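Local coordinates for MobA-like NTP transferase domain-containing protein (Thermus thermophilus, PDB 2DPW) that is of unconfirmed function but probably transfers nucleotidyl groups, as a MobA-like NTP transferase domain protein, at residues W15-K24 and D223-V231. Sequence-based numbering, arbitrary orientation.
Sequences WAERFGVGSK and DVDREEDLV
W15 and R226 form the nearest backbone pair, their CA atoms 7.4 Å apart, and the CA atoms of K24 and D225 are 8.1 Å apart; segment 15-24 is a loop opened by a 3-10 turn, whereas 223-231 runs from loop into the short helix 227-230. R226 is the N-cap residue: its N uses the anti lone pair of D229 OD2, while D225 N comes from above that carboxylate plane. R226 CA sits over one face of the W15 six-membered ring, 3.8 Å from its centroid and 10° off the normal, a CH-pi contact. With chi1 at 59°, W15 CG lies between backbone N and carbonyl carbon; NE1 bonds to E13 OE2, CH2 meets V224 CG1, and L230 CD1 lies at the ring edge, 4.1 Å from CZ3. The loop after strand 4-8 probably corresponds to the glycine-rich signature loop of MobA-like GT-A domains, K24 being its lysine, and C-terminal segment 223-231 packs on it. K24 NZ makes a salt bridge with D225 OD1 (2.7 Å), on the anti side but 35° out of the carboxylate plane, bonds weakly to V224 O and pairs also with D93. F19 CZ touches L230 CD1 at 3.6 Å, while E227 OE1 reaches R18 NH1 in a long salt bridge. Were W15 an alanine, R226 CA would probably lose its aromatic face, E13 OE2 its indole N-H, and a gap would open beside V224 and L230.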
loop_
_atom_site.group_PDB
_atom_site.type_symbol
_atom_site.label_atom_id
_atom_site.label_comp_id
_atom_site.label_asym_id
_atom_site.label_seq_id
_atom_site.Cartn_x
_atom_site.Cartn_y
_atom_site.Cartn_z
ATOM N N TRP A 15 -16.292 -3.967 -12.411
ATOM C CA TRP A 15 -16.087 -3.324 -13.704
ATOM C C TRP A 15 -14.930 -3.914 -14.474
ATOM O O TRP A 15 -14.880 -3.825 -15.689
ATOM C CB TRP A 15 -15.895 -1.814 -13.516
ATOM C CG TRP A 15 -14.753 -1.441 -12.648
ATOM C CD1 TRP A 15 -14.611 -1.695 -11.319
ATOM C CD2 TRP A 15 -13.557 -0.782 -13.062
ATOM N NE1 TRP A 15 -13.395 -1.232 -10.874
ATOM C CE2 TRP A 15 -12.730 -0.659 -11.927
ATOM C CE3 TRP A 15 -13.108 -0.263 -14.281
ATOM C CZ2 TRP A 15 -11.466 -0.063 -11.980
ATOM C CZ3 TRP A 15 -11.850 0.334 -14.335
ATOM C CH2 TRP A 15 -11.049 0.434 -13.188
ATOM N N ALA A 16 -14.013 -4.545 -13.759
ATOM C CA ALA A 16 -12.859 -5.145 -14.394
ATOM C C ALA A 16 -13.288 -6.174 -15.425
ATOM O O ALA A 16 -12.580 -6.402 -16.392
ATOM C CB ALA A 16 -11.953 -5.790 -13.342
ATOM N N GLU A 17 -14.445 -6.793 -15.233
ATOM C CA GLU A 17 -14.872 -7.789 -16.196
ATOM C C GLU A 17 -15.500 -7.125 -17.398
ATOM O O GLU A 17 -15.818 -7.783 -18.385
ATOM C CB GLU A 17 -15.835 -8.785 -15.556
ATOM C CG GLU A 17 -15.157 -9.690 -14.544
ATOM C CD GLU A 17 -15.339 -11.162 -14.857
ATOM O OE1 GLU A 17 -14.910 -11.603 -15.951
ATOM O OE2 GLU A 17 -15.912 -11.875 -14.004
ATOM N N ARG A 18 -15.685 -5.812 -17.306
ATOM C CA ARG A 18 -16.239 -5.061 -18.422
ATOM C C ARG A 18 -15.173 -5.128 -19.488
ATOM O O ARG A 18 -15.470 -5.253 -20.674
ATOM C CB ARG A 18 -16.488 -3.601 -18.047
ATOM C CG ARG A 18 -17.836 -3.354 -17.416
ATOM C CD ARG A 18 -17.987 -1.911 -17.005
ATOM N NE ARG A 18 -19.243 -1.694 -16.302
ATOM C CZ ARG A 18 -19.393 -0.855 -15.283
ATOM N NH1 ARG A 18 -18.357 -0.144 -14.835
ATOM N NH2 ARG A 18 -20.580 -0.729 -14.708
ATOM N N PHE A 19 -13.920 -5.044 -19.043
ATOM C CA PHE A 19 -12.769 -5.118 -19.933
ATOM C C PHE A 19 -12.404 -6.583 -20.059
ATOM O O PHE A 19 -11.354 -6.930 -20.588
ATOM C CB PHE A 19 -11.597 -4.316 -19.358
ATOM C CG PHE A 19 -11.929 -2.868 -19.121
ATOM C CD1 PHE A 19 -12.644 -2.479 -17.994
ATOM C CD2 PHE A 19 -11.609 -1.903 -20.071
ATOM C CE1 PHE A 19 -13.048 -1.147 -17.824
ATOM C CE2 PHE A 19 -12.011 -0.571 -19.908
ATOM C CZ PHE A 19 -12.731 -0.198 -18.781
ATOM N N GLY A 20 -13.300 -7.431 -19.563
ATOM C CA GLY A 20 -13.103 -8.867 -19.616
ATOM C C GLY A 20 -11.830 -9.337 -18.944
ATOM O O GLY A 20 -11.112 -10.165 -19.489
ATOM N N VAL A 21 -11.558 -8.826 -17.749
ATOM C CA VAL A 21 -10.354 -9.198 -17.027
ATOM C C VAL A 21 -10.613 -10.021 -15.773
ATOM O O VAL A 21 -10.177 -11.167 -15.680
ATOM C CB VAL A 21 -9.557 -7.955 -16.605
ATOM C CG1 VAL A 21 -8.418 -8.364 -15.717
ATOM C CG2 VAL A 21 -9.037 -7.234 -17.822
ATOM N N GLY A 22 -11.306 -9.425 -14.807
ATOM C CA GLY A 22 -11.576 -10.104 -13.549
ATOM C C GLY A 22 -10.917 -9.353 -12.404
ATOM O O GLY A 22 -11.586 -8.981 -11.441
ATOM N N SER A 23 -9.604 -9.131 -12.514
ATOM C CA SER A 23 -8.838 -8.397 -11.507
ATOM C C SER A 23 -8.591 -6.984 -12.033
ATOM O O SER A 23 -8.261 -6.799 -13.200
ATOM C CB SER A 23 -7.490 -9.078 -11.248
ATOM O OG SER A 23 -6.754 -8.397 -10.239
ATOM N N LYS A 24 -8.745 -5.991 -11.166
ATOM C CA LYS A 24 -8.561 -4.588 -11.550
ATOM C C LYS A 24 -7.146 -4.285 -12.091
ATOM O O LYS A 24 -6.967 -3.430 -12.976
ATOM C CB LYS A 24 -8.877 -3.683 -10.347
ATOM C CG LYS A 24 -8.575 -2.229 -10.602
ATOM C CD LYS A 24 -8.403 -1.452 -9.312
ATOM C CE LYS A 24 -9.732 -1.062 -8.685
ATOM N NZ LYS A 24 -9.453 -0.316 -7.400
ATOM N N ASP A 223 -4.824 5.712 -6.741
ATOM C CA ASP A 223 -5.109 4.507 -7.498
ATOM C C ASP A 223 -6.204 4.764 -8.527
ATOM O O ASP A 223 -6.714 5.875 -8.643
ATOM C CB ASP A 223 -5.548 3.397 -6.548
ATOM C CG ASP A 223 -6.796 3.763 -5.776
ATOM O OD1 ASP A 223 -6.753 4.748 -5.008
ATOM O OD2 ASP A 223 -7.824 3.070 -5.941
ATOM N N VAL A 224 -6.552 3.725 -9.272
ATOM C CA VAL A 224 -7.594 3.798 -10.289
ATOM C C VAL A 224 -8.750 2.912 -9.830
ATOM O O VAL A 224 -8.560 1.729 -9.534
ATOM C CB VAL A 224 -7.072 3.292 -11.649
ATOM C CG1 VAL A 224 -8.183 3.304 -12.665
ATOM C CG2 VAL A 224 -5.911 4.152 -12.118
ATOM N N ASP A 225 -9.949 3.485 -9.770
ATOM C CA ASP A 225 -11.118 2.738 -9.322
ATOM C C ASP A 225 -12.236 2.603 -10.340
ATOM O O ASP A 225 -13.093 1.728 -10.208
ATOM C CB ASP A 225 -11.677 3.368 -8.048
ATOM C CG ASP A 225 -10.759 3.180 -6.857
ATOM O OD1 ASP A 225 -10.531 2.016 -6.457
ATOM O OD2 ASP A 225 -10.267 4.194 -6.320
ATOM N N ARG A 226 -12.231 3.458 -11.356
ATOM C CA ARG A 226 -13.276 3.403 -12.361
ATOM C C ARG A 226 -12.867 4.051 -13.679
ATOM O O ARG A 226 -11.794 4.639 -13.778
ATOM C CB ARG A 226 -14.532 4.075 -11.804
ATOM C CG ARG A 226 -15.224 3.293 -10.648
ATOM C CD ARG A 226 -16.299 4.197 -9.977
ATOM N NE ARG A 226 -17.154 4.861 -10.988
ATOM C CZ ARG A 226 -17.771 6.040 -10.783
ATOM N NH1 ARG A 226 -18.532 6.587 -11.748
ATOM N NH2 ARG A 226 -17.625 6.681 -9.608
ATOM N N GLU A 227 -13.736 3.952 -14.679
ATOM C CA GLU A 227 -13.455 4.500 -16.000
ATOM C C GLU A 227 -12.870 5.916 -16.095
ATOM O O GLU A 227 -11.849 6.116 -16.754
ATOM C CB GLU A 227 -14.703 4.403 -16.880
ATOM C CG GLU A 227 -14.839 3.081 -17.623
ATOM C CD GLU A 227 -15.466 1.990 -16.785
ATOM O OE1 GLU A 227 -15.556 2.172 -15.550
ATOM O OE2 GLU A 227 -15.862 0.953 -17.368
ATOM N N GLU A 228 -13.501 6.901 -15.466
ATOM C CA GLU A 228 -12.979 8.264 -15.537
ATOM C C GLU A 228 -11.488 8.277 -15.230
ATOM O O GLU A 228 -10.724 9.044 -15.825
ATOM C CB GLU A 228 -13.704 9.176 -14.543
ATOM C CG GLU A 228 -15.048 9.705 -15.021
ATOM C CD GLU A 228 -15.064 11.224 -15.167
ATOM O OE1 GLU A 228 -14.111 11.885 -14.699
ATOM O OE2 GLU A 228 -16.037 11.758 -15.741
ATOM N N ASP A 229 -11.088 7.415 -14.298
ATOM C CA ASP A 229 -9.695 7.313 -13.884
ATOM C C ASP A 229 -8.776 6.987 -15.056
ATOM O O ASP A 229 -7.825 7.723 -15.335
ATOM C CB ASP A 229 -9.540 6.248 -12.793
ATOM C CG ASP A 229 -10.222 6.635 -11.494
ATOM O OD1 ASP A 229 -10.063 7.796 -11.072
ATOM O OD2 ASP A 229 -10.905 5.783 -10.885
ATOM N N LEU A 230 -9.076 5.889 -15.741
ATOM C CA LEU A 230 -8.285 5.433 -16.875
ATOM C C LEU A 230 -7.948 6.542 -17.878
ATOM O O LEU A 230 -6.919 6.483 -18.553
ATOM C CB LEU A 230 -9.017 4.290 -17.590
ATOM C CG LEU A 230 -9.381 3.017 -16.806
ATOM C CD1 LEU A 230 -10.282 2.139 -17.644
ATOM C CD2 LEU A 230 -8.138 2.252 -16.435
ATOM N N VAL A 231 -8.802 7.555 -17.967
ATOM C CA VAL A 231 -8.580 8.659 -18.900
ATOM C C VAL A 231 -7.781 9.822 -18.284
ATOM O O VAL A 231 -8.381 10.867 -17.970
ATOM C CB VAL A 231 -9.923 9.192 -19.434
ATOM C CG1 VAL A 231 -9.683 10.116 -20.607
ATOM C CG2 VAL A 231 -10.818 8.035 -19.841
#